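Local coordinates for protein delta-endotoxin CYTB (Bacillus thuringiensis serovar kyushuensis, PDB 1CBY) that kills the larvae of dipteran insects by making pores in the epithelial cell membrane of the midgut, at residues Ile155-His158 with Asn164-Tyr167; Val193-Glu198 with Leu203-Lys208; Gln82-Ile87 with Leu220-Ala225; Leu58-Ala63 with Ala182-Leu187. One frame throughout, in Å; residues are numbered along the deposited sequence.

In the fold
The four contacts form two pairs on one mixed sheet. Contacts 3 and 4, whose centres are about 8 Å apart, pack the successive helices 77-84 and 54-63 onto the neighbouring strands 210-225 and 183-195. Contacts 1 and 2, centres about 11 Å apart, lie at the other end of the sheet: contact 1 is the hairpin of strands 155-158 and 165-175, and contact 2 starts from strand 183-195 beside it. Centres of the two pairs are about 28 to 33 Å from each other. Along the chain, contacts 3 and 4 interlock with alternating segments, contact 1 falls within the spans of both, and contact 2 follows contact 4. The long-range contacts thus hold N-terminal helices against late strands of one sheet within a single domain.

Contact 1: Ile155-His158 with Asn164-Tyr167; sequences IFWH and NTSY
The beta hairpin of strands 155-158 and 165-175 pairs Trp157 with Tyr167 (non-hydrogen-bonded) and His158 with Ser166 (hydrogen-bonded), both antiparallel. His158 N donates to Ser166 O at 3.1 Å, and the return bond from Ser166 N to His158 O is weak at 3.4 Å. On one face of the sheet the six-membered ring of Trp157 runs beside the Tyr167 ring, pointing the same way, with planes inclined at 61°; Trp157 CZ3 lies 3.6 Å from Tyr167 CD2. The methyl CG2 of Thr165 comes to the indole at its edge, and Ile155 CD1 approaches Tyr167 CD1 at 3.9 Å. On the opposite face, His158 CG sits between its own backbone N and carbonyl carbon (chi1 65°), which swings the imidazole over the neighbouring strand, and Ser166 CB rests over one ring face, 3.7 Å from the centroid of the His158 ring. The hydroxyl of Ser166 turns to Asn164 OD1, meeting a lone pair in the carbonyl plane. Tyr167 OH bonds to Thr142 O and Thr165 OG1 to Val197 O, while Lys199 makes a cation-pi contact with Trp157. Such features mark an antiparallel hairpin at the border of a larger sheet, with an aromatic pair across its strands.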
loop_
_atom_site.group_PDB
_atom_site.type_symbol
_atom_site.label_atom_id
_atom_site.label_comp_id
_atom_site.label_asym_id
_atom_site.label_seq_id
_atom_site.Cartn_x
_atom_site.Cartn_y
_atom_site.Cartn_z
ATOM N N ILE A 155 -8.605 -1.669 11.860
ATOM C CA ILE A 155 -8.115 -1.639 13.234
ATOM C C ILE A 155 -9.189 -1.203 14.230
ATOM O O ILE A 155 -9.806 -0.154 14.073
ATOM C CB ILE A 155 -6.839 -0.772 13.382
ATOM C CG1 ILE A 155 -6.382 -0.764 14.843
ATOM C CG2 ILE A 155 -7.071 0.634 12.842
ATOM C CD1 ILE A 155 -5.028 -0.145 15.052
ATOM N N PHE A 156 -9.412 -2.033 15.243
ATOM C CA PHE A 156 -10.406 -1.763 16.276
ATOM C C PHE A 156 -9.759 -1.783 17.653
ATOM O O PHE A 156 -9.331 -2.838 18.126
ATOM C CB PHE A 156 -11.517 -2.816 16.225
ATOM C CG PHE A 156 -12.575 -2.638 17.282
ATOM C CD1 PHE A 156 -13.454 -1.562 17.233
ATOM C CD2 PHE A 156 -12.702 -3.559 18.316
ATOM C CE1 PHE A 156 -14.442 -1.409 18.195
ATOM C CE2 PHE A 156 -13.687 -3.412 19.284
ATOM C CZ PHE A 156 -14.559 -2.337 19.223
ATOM N N TRP A 157 -9.700 -0.621 18.296
ATOM C CA TRP A 157 -9.111 -0.509 19.626
ATOM C C TRP A 157 -10.110 -0.945 20.689
ATOM O O TRP A 157 -11.303 -1.080 20.418
ATOM C CB TRP A 157 -8.687 0.931 19.910
ATOM C CG TRP A 157 -7.829 1.556 18.849
ATOM C CD1 TRP A 157 -8.260 2.208 17.729
ATOM C CD2 TRP A 157 -6.394 1.650 18.841
ATOM N NE1 TRP A 157 -7.190 2.711 17.035
ATOM C CE2 TRP A 157 -6.034 2.384 17.690
ATOM C CE3 TRP A 157 -5.384 1.192 19.695
ATOM C CZ2 TRP A 157 -4.704 2.674 17.371
ATOM C CZ3 TRP A 157 -4.062 1.478 19.378
ATOM C CH2 TRP A 157 -3.735 2.215 18.224
ATOM N N HIS A 158 -9.605 -1.173 21.895
ATOM C CA HIS A 158 -10.420 -1.573 23.033
ATOM C C HIS A 158 -9.543 -1.739 24.270
ATOM O O HIS A 158 -8.324 -1.570 24.198
ATOM C CB HIS A 158 -11.200 -2.858 22.738
ATOM C CG HIS A 158 -10.339 -4.064 22.533
ATOM N ND1 HIS A 158 -9.922 -4.834 23.591
ATOM C CD2 HIS A 158 -9.963 -4.655 21.371
ATOM C CE1 HIS A 158 -9.312 -5.874 23.056
ATOM N NE2 HIS A 158 -9.311 -5.811 21.717
ATOM N N ASN A 164 -2.279 -0.045 29.557
ATOM C CA ASN A 164 -2.546 -1.060 28.546
ATOM C C ASN A 164 -3.264 -0.514 27.322
ATOM O O ASN A 164 -4.029 0.446 27.415
ATOM C CB ASN A 164 -3.370 -2.197 29.152
ATOM C CG ASN A 164 -3.625 -3.320 28.170
ATOM O OD1 ASN A 164 -4.577 -3.275 27.397
ATOM N ND2 ASN A 164 -2.768 -4.334 28.190
ATOM N N THR A 165 -2.988 -1.123 26.175
ATOM C CA THR A 165 -3.604 -0.747 24.910
ATOM C C THR A 165 -3.831 -2.032 24.117
ATOM O O THR A 165 -2.895 -2.802 23.892
ATOM C CB THR A 165 -2.692 0.197 24.106
ATOM O OG1 THR A 165 -2.487 1.410 24.841
ATOM C CG2 THR A 165 -3.316 0.527 22.757
ATOM N N SER A 166 -5.074 -2.279 23.729
ATOM C CA SER A 166 -5.412 -3.473 22.967
ATOM C C SER A 166 -6.095 -3.083 21.672
ATOM O O SER A 166 -6.653 -1.989 21.568
ATOM C CB SER A 166 -6.342 -4.368 23.778
ATOM O OG SER A 166 -5.703 -4.817 24.958
ATOM N N TYR A 167 -6.024 -3.958 20.676
ATOM C CA TYR A 167 -6.660 -3.691 19.392
ATOM C C TYR A 167 -6.714 -4.906 18.479
ATOM O O TYR A 167 -6.011 -5.891 18.689
ATOM C CB TYR A 167 -5.995 -2.506 18.668
ATOM C CG TYR A 167 -4.505 -2.641 18.397
ATOM C CD1 TYR A 167 -4.038 -3.264 17.238
ATOM C CD2 TYR A 167 -3.564 -2.109 19.282
ATOM C CE1 TYR A 167 -2.677 -3.351 16.966
ATOM C CE2 TYR A 167 -2.199 -2.190 19.019
ATOM C CZ TYR A 167 -1.762 -2.813 17.858
ATOM O OH TYR A 167 -0.413 -2.896 17.588
#

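Contact 2: Val193-Glu198 with Leu203-Lys208; sequences VSVDVE and LFFTIK
The backbones at Val195 and Val197 stay well apart from that of Phe205, with no hydrogen bond between them, the 193-198 chain leaving its strand after Val195 and the 203-208 chain following an irregular course. Side chains alone bridge the gap, and all three CB atoms are directed across it. Phe205 reaches out with the far end of its ring. Its CZ atom meets Val197 CG2 at 3.7 Å, and the neighbouring CE2 is 4.2 Å from Val195 CG1. The two valines come from different directions: the Val195 methyl lies at the ring edge, near its plane, whereas the Val197 side chain crosses the phenyl group at an angle. CG2 is the Val197 branch that touches, lodged between its own backbone N and carbonyl carbon with CG1 anti to the latter (chi1 -65°). A weak bond links Val197 N to Val195 O, and both valines point toward the same ring. The contact is small, apolar and partly buried. Between the segments lies helix 199-202, for which Glu198 provides the N-cap residue. Val195 and Phe205 also pack on Tyr213 of strand 210-225, and Phe205 reaches Ile107, the first residue of helix 107-122, placing the phenyl ring where the end of strand 183-195, strand 210-225 with the loop that precedes it, and the start of helix 107-122 come together.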
loop_
_atom_site.group_PDB
_atom_site.type_symbol
_atom_site.label_atom_id
_atom_site.label_comp_id
_atom_site.label_asym_id
_atom_site.label_seq_id
_atom_site.Cartn_x
_atom_site.Cartn_y
_atom_site.Cartn_z
ATOM N N VAL A 193 -3.865 -7.826 19.408
ATOM C CA VAL A 193 -2.702 -7.260 20.088
ATOM C C VAL A 193 -3.012 -6.573 21.420
ATOM O O VAL A 193 -4.026 -5.890 21.560
ATOM C CB VAL A 193 -1.993 -6.244 19.163
ATOM C CG1 VAL A 193 -0.695 -5.741 19.796
ATOM C CG2 VAL A 193 -1.736 -6.871 17.806
ATOM N N SER A 194 -2.114 -6.745 22.383
ATOM C CA SER A 194 -2.236 -6.138 23.700
ATOM C C SER A 194 -0.829 -5.670 24.085
ATOM O O SER A 194 0.140 -6.425 23.936
ATOM C CB SER A 194 -2.762 -7.162 24.709
ATOM O OG SER A 194 -2.860 -6.618 26.015
ATOM N N VAL A 195 -0.715 -4.416 24.521
ATOM C CA VAL A 195 0.573 -3.837 24.901
ATOM C C VAL A 195 0.499 -3.212 26.290
ATOM O O VAL A 195 -0.496 -2.578 26.642
ATOM C CB VAL A 195 1.017 -2.728 23.918
ATOM C CG1 VAL A 195 2.507 -2.480 24.053
ATOM C CG2 VAL A 195 0.666 -3.091 22.494
ATOM N N ASP A 196 1.578 -3.334 27.053
ATOM C CA ASP A 196 1.628 -2.785 28.402
ATOM C C ASP A 196 1.894 -1.279 28.460
ATOM O O ASP A 196 2.580 -0.808 29.365
ATOM C CB ASP A 196 2.671 -3.534 29.245
ATOM C CG ASP A 196 4.103 -3.287 28.780
ATOM O OD1 ASP A 196 4.328 -3.127 27.560
ATOM O OD2 ASP A 196 5.008 -3.257 29.640
ATOM N N VAL A 197 1.380 -0.523 27.495
ATOM C CA VAL A 197 1.577 0.928 27.490
ATOM C C VAL A 197 0.317 1.666 27.048
ATOM O O VAL A 197 -0.677 1.044 26.675
ATOM C CB VAL A 197 2.785 1.381 26.606
ATOM C CG1 VAL A 197 4.094 0.873 27.179
ATOM C CG2 VAL A 197 2.617 0.912 25.184
ATOM N N GLU A 198 0.363 2.992 27.125
ATOM C CA GLU A 198 -0.764 3.832 26.744
ATOM C C GLU A 198 -0.742 4.186 25.262
ATOM O O GLU A 198 0.313 4.488 24.697
ATOM C CB GLU A 198 -0.796 5.107 27.600
ATOM C CG GLU A 198 0.479 5.946 27.541
ATOM C CD GLU A 198 0.435 7.151 28.461
ATOM O OE1 GLU A 198 0.228 6.961 29.678
ATOM O OE2 GLU A 198 0.619 8.286 27.972
ATOM N N LEU A 203 0.986 4.793 19.462
ATOM C CA LEU A 203 0.790 5.474 18.183
ATOM C C LEU A 203 2.086 5.929 17.516
ATOM O O LEU A 203 2.146 6.050 16.288
ATOM C CB LEU A 203 -0.137 6.684 18.354
ATOM C CG LEU A 203 -1.610 6.460 18.695
ATOM C CD1 LEU A 203 -2.293 7.813 18.869
ATOM C CD2 LEU A 203 -2.295 5.653 17.603
ATOM N N PHE A 204 3.113 6.195 18.318
ATOM C CA PHE A 204 4.388 6.652 17.783
ATOM C C PHE A 204 5.538 5.663 17.954
ATOM O O PHE A 204 6.707 6.045 18.000
ATOM C CB PHE A 204 4.734 8.028 18.350
ATOM C CG PHE A 204 3.762 9.093 17.943
ATOM C CD1 PHE A 204 3.910 9.758 16.731
ATOM C CD2 PHE A 204 2.658 9.388 18.739
ATOM C CE1 PHE A 204 2.972 10.695 16.311
ATOM C CE2 PHE A 204 1.715 10.322 18.330
ATOM C CZ PHE A 204 1.872 10.978 17.113
ATOM N N PHE A 205 5.185 4.383 18.012
ATOM C CA PHE A 205 6.150 3.303 18.134
ATOM C C PHE A 205 6.924 3.104 16.827
ATOM O O PHE A 205 6.374 3.237 15.731
ATOM C CB PHE A 205 5.423 2.006 18.477
ATOM C CG PHE A 205 5.378 1.701 19.940
ATOM C CD1 PHE A 205 5.916 2.587 20.872
ATOM C CD2 PHE A 205 4.830 0.501 20.387
ATOM C CE1 PHE A 205 5.909 2.281 22.232
ATOM C CE2 PHE A 205 4.819 0.186 21.742
ATOM C CZ PHE A 205 5.362 1.077 22.667
ATOM N N THR A 206 8.197 2.757 16.949
ATOM C CA THR A 206 9.047 2.513 15.790
ATOM C C THR A 206 9.567 1.071 15.849
ATOM O O THR A 206 9.422 0.391 16.865
ATOM C CB THR A 206 10.239 3.494 15.747
ATOM O OG1 THR A 206 11.044 3.328 16.919
ATOM C CG2 THR A 206 9.749 4.931 15.676
ATOM N N ILE A 207 10.160 0.609 14.753
ATOM C CA ILE A 207 10.711 -0.744 14.657
ATOM C C ILE A 207 11.689 -1.066 15.794
ATOM O O ILE A 207 11.825 -2.227 16.205
ATOM C CB ILE A 207 11.411 -0.931 13.279
ATOM C CG1 ILE A 207 10.367 -1.079 12.171
ATOM C CG2 ILE A 207 12.321 -2.141 13.278
ATOM C CD1 ILE A 207 9.519 -2.329 12.294
ATOM N N LYS A 208 12.323 -0.028 16.330
ATOM C CA LYS A 208 13.305 -0.179 17.397
ATOM C C LYS A 208 12.742 -0.176 18.818
ATOM O O LYS A 208 13.501 -0.273 19.784
ATOM C CB LYS A 208 14.347 0.935 17.291
ATOM C CG LYS A 208 14.992 1.087 15.925
ATOM C CD LYS A 208 15.989 2.238 15.946
ATOM C CE LYS A 208 16.668 2.435 14.606
ATOM N NZ LYS A 208 17.705 3.502 14.684
#

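Contact 3: Gln82-Ile87 with Leu220-Ala225; sequences QIANGI and LTLVQA
Extended first and second torsions (chi1 175°, chi2 -175°) carry the amide of Gln224 out from its strand to Ile87, whose CG2 branch in turn lies anti to its own backbone N. There the two side chains cross at about a right angle, and Gln224 NE2 comes to 3.3 Å from Ile87 CG2, a van der Waals contact between an amide nitrogen and a methyl group. Polar partners lie elsewhere: Gln224 NE2 donates to Pro88 O, and Gln224 OE1 accepts from Gln56 NE2. Held at both ends, the amide is probably limited in its rotation, and both its N-H side and its oxygen have partners. The remaining contacts gather round Ala84, the last residue of helix 77-84. Its CB faces the strand and is met by two leucine methyls, Leu220 CD1 at 3.6 Å from Ala84 CB and Leu222 CD1 at 4.0 Å from the same Ala84 CB. Leu222 CD1 also reaches Ala84 O at 3.6 Å. Beyond Ala84 a type I turn from Ala84 to Ile87, closed by a bond of 3.2 Å from Ile87 N to Ala84 O, redirects the chain and returns Ile87 to the sheet. Leu60 of helix 54-63 adds to this layer by packing on Ile87, Leu222 and Gln224. Leu220, Leu222 and Gln224, every second residue of the strand, thus present one face to the helices, while Thr221 on the reverse face bonds to Val121 O of helix 107-122. A sheet with helices on both faces is the hallmark of the single-domain alpha/beta architecture of Cyt toxins.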
loop_
_atom_site.group_PDB
_atom_site.type_symbol
_atom_site.label_atom_id
_atom_site.label_comp_id
_atom_site.label_asym_id
_atom_site.label_seq_id
_atom_site.Cartn_x
_atom_site.Cartn_y
_atom_site.Cartn_z
ATOM N N GLN A 82 -16.194 -22.125 8.787
ATOM C CA GLN A 82 -17.511 -22.380 8.214
ATOM C C GLN A 82 -17.554 -21.831 6.786
ATOM O O GLN A 82 -17.994 -22.514 5.860
ATOM C CB GLN A 82 -18.583 -21.710 9.085
ATOM C CG GLN A 82 -19.772 -21.109 8.330
ATOM C CD GLN A 82 -21.043 -21.922 8.474
ATOM O OE1 GLN A 82 -21.316 -22.489 9.532
ATOM N NE2 GLN A 82 -21.841 -21.966 7.413
ATOM N N ILE A 83 -17.088 -20.595 6.619
ATOM C CA ILE A 83 -17.052 -19.945 5.312
ATOM C C ILE A 83 -16.052 -20.664 4.405
ATOM O O ILE A 83 -16.341 -20.931 3.238
ATOM C CB ILE A 83 -16.644 -18.455 5.440
ATOM C CG1 ILE A 83 -17.685 -17.693 6.261
ATOM C CG2 ILE A 83 -16.479 -17.822 4.063
ATOM C CD1 ILE A 83 -17.282 -16.280 6.604
ATOM N N ALA A 84 -14.892 -21.003 4.962
ATOM C CA ALA A 84 -13.840 -21.691 4.222
ATOM C C ALA A 84 -14.334 -22.986 3.588
ATOM O O ALA A 84 -14.202 -23.186 2.381
ATOM C CB ALA A 84 -12.661 -21.978 5.135
ATOM N N ASN A 85 -14.938 -23.846 4.396
ATOM C CA ASN A 85 -15.446 -25.122 3.909
ATOM C C ASN A 85 -16.673 -24.997 3.014
ATOM O O ASN A 85 -17.298 -26.002 2.677
ATOM C CB ASN A 85 -15.746 -26.061 5.082
ATOM C CG ASN A 85 -14.485 -26.540 5.783
ATOM O OD1 ASN A 85 -14.409 -26.556 7.011
ATOM N ND2 ASN A 85 -13.487 -26.934 5.003
ATOM N N GLY A 86 -17.013 -23.768 2.631
ATOM C CA GLY A 86 -18.161 -23.544 1.771
ATOM C C GLY A 86 -17.782 -22.984 0.410
ATOM O O GLY A 86 -18.604 -22.968 -0.513
ATOM N N ILE A 87 -16.552 -22.492 0.288
ATOM C CA ILE A 87 -16.078 -21.937 -0.975
ATOM C C ILE A 87 -15.952 -23.085 -1.975
ATOM O O ILE A 87 -15.370 -24.130 -1.669
ATOM C CB ILE A 87 -14.689 -21.265 -0.830
ATOM C CG1 ILE A 87 -14.702 -20.198 0.271
ATOM C CG2 ILE A 87 -14.267 -20.657 -2.156
ATOM C CD1 ILE A 87 -15.564 -18.999 -0.027
ATOM N N LEU A 220 -5.736 -18.848 8.330
ATOM C CA LEU A 220 -5.964 -20.080 7.602
ATOM C C LEU A 220 -5.663 -19.792 6.144
ATOM O O LEU A 220 -5.930 -18.690 5.658
ATOM C CB LEU A 220 -7.404 -20.575 7.761
ATOM C CG LEU A 220 -8.531 -19.931 6.957
ATOM C CD1 LEU A 220 -9.735 -20.843 6.985
ATOM C CD2 LEU A 220 -8.879 -18.566 7.519
ATOM N N THR A 221 -5.026 -20.747 5.475
ATOM C CA THR A 221 -4.700 -20.595 4.067
ATOM C C THR A 221 -5.616 -21.494 3.262
ATOM O O THR A 221 -5.744 -22.687 3.544
ATOM C CB THR A 221 -3.243 -20.964 3.778
ATOM O OG1 THR A 221 -2.391 -20.305 4.725
ATOM C CG2 THR A 221 -2.867 -20.524 2.374
ATOM N N LEU A 222 -6.271 -20.908 2.271
ATOM C CA LEU A 222 -7.191 -21.639 1.421
ATOM C C LEU A 222 -6.768 -21.500 -0.037
ATOM O O LEU A 222 -6.399 -20.410 -0.480
ATOM C CB LEU A 222 -8.605 -21.083 1.606
ATOM C CG LEU A 222 -9.702 -21.688 0.736
ATOM C CD1 LEU A 222 -10.852 -22.152 1.613
ATOM C CD2 LEU A 222 -10.166 -20.676 -0.299
ATOM N N VAL A 223 -6.749 -22.612 -0.759
ATOM C CA VAL A 223 -6.399 -22.577 -2.169
ATOM C C VAL A 223 -7.661 -22.902 -2.959
ATOM O O VAL A 223 -8.447 -23.759 -2.554
ATOM C CB VAL A 223 -5.270 -23.581 -2.536
ATOM C CG1 VAL A 223 -3.965 -23.178 -1.858
ATOM C CG2 VAL A 223 -5.669 -25.007 -2.168
ATOM N N GLN A 224 -7.885 -22.168 -4.043
ATOM C CA GLN A 224 -9.048 -22.383 -4.897
ATOM C C GLN A 224 -8.588 -22.457 -6.345
ATOM O O GLN A 224 -7.693 -21.715 -6.755
ATOM C CB GLN A 224 -10.047 -21.245 -4.741
ATOM C CG GLN A 224 -11.230 -21.352 -5.684
ATOM C CD GLN A 224 -12.138 -20.150 -5.606
ATOM O OE1 GLN A 224 -11.689 -19.010 -5.753
ATOM N NE2 GLN A 224 -13.419 -20.390 -5.364
ATOM N N ALA A 225 -9.195 -23.352 -7.115
ATOM C CA ALA A 225 -8.839 -23.523 -8.515
ATOM C C ALA A 225 -8.920 -22.184 -9.232
ATOM O O ALA A 225 -9.862 -21.418 -9.023
ATOM C CB ALA A 225 -9.765 -24.531 -9.170
#

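Contact 4: Leu58-Ala63 with Ala182-Leu187; sequences LHLANA and AVMAVL
Leu60, projecting from helix 54-63 toward strand 183-195, meets Met184 and Val186 chiefly through its methyl CD1. Its first torsion (chi1 -74°) leaves CG beside the backbone N and anti to the carbonyl carbon, which points the isobutyl group at Val186. Val186 answers with CG2, the branch anti to its own carbonyl carbon. Leu60 CD1 and Val186 CG2 are 3.4 Å apart as the two side chains pass aslant, and Leu60 CB sits 3.8 Å from that same Val186 CG2, giving the valine methyl a footing along much of the leucine. Met184 lies two residues earlier on the same face of the strand. Its chain is straight as far as SD and bends at chi3 (-84°), and the thioether lies alongside Leu60 in the opposite direction, with Met184 SD 3.9 Å from Leu60 CD1. The contact is wholly apolar and buried. From the same helix, Asn62 OD1 bonds to Lys29 NZ of the second subunit and Leu58 packs on Ile31 of that subunit, linking the helix to the protoxin dimer. Helix-on-sheet packing of this kind, aliphatic side chains from alternate strand positions meeting a helix residue, is typical of layered alpha/beta folds.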
loop_
_atom_site.group_PDB
_atom_site.type_symbol
_atom_site.label_atom_id
_atom_site.label_comp_id
_atom_site.label_asym_id
_atom_site.label_seq_id
_atom_site.Cartn_x
_atom_site.Cartn_y
_atom_site.Cartn_z
ATOM N N LEU A 58 -11.012 -10.813 -5.309
ATOM C CA LEU A 58 -11.967 -9.907 -4.692
ATOM C C LEU A 58 -13.147 -10.687 -4.115
ATOM O O LEU A 58 -13.646 -10.368 -3.031
ATOM C CB LEU A 58 -12.430 -8.874 -5.719
ATOM C CG LEU A 58 -12.679 -7.446 -5.229
ATOM C CD1 LEU A 58 -11.621 -7.014 -4.220
ATOM C CD2 LEU A 58 -12.690 -6.509 -6.420
ATOM N N HIS A 59 -13.575 -11.726 -4.822
ATOM C CA HIS A 59 -14.673 -12.555 -4.353
ATOM C C HIS A 59 -14.280 -13.235 -3.051
ATOM O O HIS A 59 -15.001 -13.155 -2.055
ATOM C CB HIS A 59 -15.038 -13.608 -5.394
ATOM C CG HIS A 59 -16.031 -13.133 -6.406
ATOM N ND1 HIS A 59 -15.817 -12.000 -7.148
ATOM C CD2 HIS A 59 -17.240 -13.660 -6.726
ATOM C CE1 HIS A 59 -16.892 -11.858 -7.900
ATOM N NE2 HIS A 59 -17.782 -12.839 -7.680
ATOM N N LEU A 60 -13.114 -13.874 -3.055
ATOM C CA LEU A 60 -12.604 -14.568 -1.877
ATOM C C LEU A 60 -12.434 -13.607 -0.706
ATOM O O LEU A 60 -12.766 -13.939 0.435
ATOM C CB LEU A 60 -11.278 -15.263 -2.209
ATOM C CG LEU A 60 -11.401 -16.528 -3.069
ATOM C CD1 LEU A 60 -10.136 -16.779 -3.874
ATOM C CD2 LEU A 60 -11.726 -17.710 -2.180
ATOM N N ALA A 61 -11.953 -12.405 -0.995
ATOM C CA ALA A 61 -11.765 -11.397 0.040
ATOM C C ALA A 61 -13.106 -11.057 0.704
ATOM O O ALA A 61 -13.244 -11.152 1.927
ATOM C CB ALA A 61 -11.139 -10.145 -0.558
ATOM N N ASN A 62 -14.099 -10.706 -0.113
ATOM C CA ASN A 62 -15.430 -10.354 0.379
ATOM C C ASN A 62 -16.083 -11.466 1.173
ATOM O O ASN A 62 -16.753 -11.202 2.172
ATOM C CB ASN A 62 -16.359 -9.959 -0.767
ATOM C CG ASN A 62 -15.978 -8.643 -1.399
ATOM O OD1 ASN A 62 -15.098 -7.926 -0.904
ATOM N ND2 ASN A 62 -16.635 -8.310 -2.501
ATOM N N ALA A 63 -15.903 -12.706 0.729
ATOM C CA ALA A 63 -16.491 -13.848 1.416
ATOM C C ALA A 63 -16.012 -13.920 2.855
ATOM O O ALA A 63 -16.777 -14.266 3.754
ATOM C CB ALA A 63 -16.160 -15.138 0.689
ATOM N N ALA A 182 -1.999 -23.952 -10.487
ATOM C CA ALA A 182 -3.421 -24.033 -10.817
ATOM C C ALA A 182 -4.385 -23.494 -9.763
ATOM O O ALA A 182 -5.604 -23.582 -9.935
ATOM C CB ALA A 182 -3.788 -25.469 -11.163
ATOM N N VAL A 183 -3.858 -22.956 -8.669
ATOM C CA VAL A 183 -4.716 -22.420 -7.621
ATOM C C VAL A 183 -4.256 -21.056 -7.153
ATOM O O VAL A 183 -3.143 -20.623 -7.462
ATOM C CB VAL A 183 -4.780 -23.349 -6.379
ATOM C CG1 VAL A 183 -5.395 -24.689 -6.744
ATOM C CG2 VAL A 183 -3.398 -23.521 -5.769
ATOM N N MET A 184 -5.149 -20.374 -6.439
ATOM C CA MET A 184 -4.879 -19.064 -5.863
ATOM C C MET A 184 -4.865 -19.295 -4.366
ATOM O O MET A 184 -5.639 -20.106 -3.858
ATOM C CB MET A 184 -5.990 -18.073 -6.206
ATOM C CG MET A 184 -5.819 -16.719 -5.532
ATOM S SD MET A 184 -7.095 -15.545 -5.970
ATOM C CE MET A 184 -6.456 -14.887 -7.514
ATOM N N ALA A 185 -3.968 -18.620 -3.666
ATOM C CA ALA A 185 -3.879 -18.771 -2.221
ATOM C C ALA A 185 -4.428 -17.534 -1.513
ATOM O O ALA A 185 -4.062 -16.406 -1.852
ATOM C CB ALA A 185 -2.437 -19.029 -1.809
ATOM N N VAL A 186 -5.332 -17.746 -0.563
ATOM C CA VAL A 186 -5.921 -16.648 0.195
ATOM C C VAL A 186 -5.551 -16.855 1.647
ATOM O O VAL A 186 -5.583 -17.983 2.141
ATOM C CB VAL A 186 -7.450 -16.622 0.062
ATOM C CG1 VAL A 186 -8.013 -15.396 0.754
ATOM C CG2 VAL A 186 -7.844 -16.622 -1.401
ATOM N N LEU A 187 -5.223 -15.771 2.341
ATOM C CA LEU A 187 -4.830 -15.878 3.737
ATOM C C LEU A 187 -5.453 -14.811 4.645
ATOM O O LEU A 187 -4.936 -13.693 4.754
ATOM C CB LEU A 187 -3.299 -15.811 3.848
ATOM C CG LEU A 187 -2.548 -16.567 4.955
ATOM C CD1 LEU A 187 -1.080 -16.195 4.886
ATOM C CD2 LEU A 187 -3.088 -16.243 6.333
#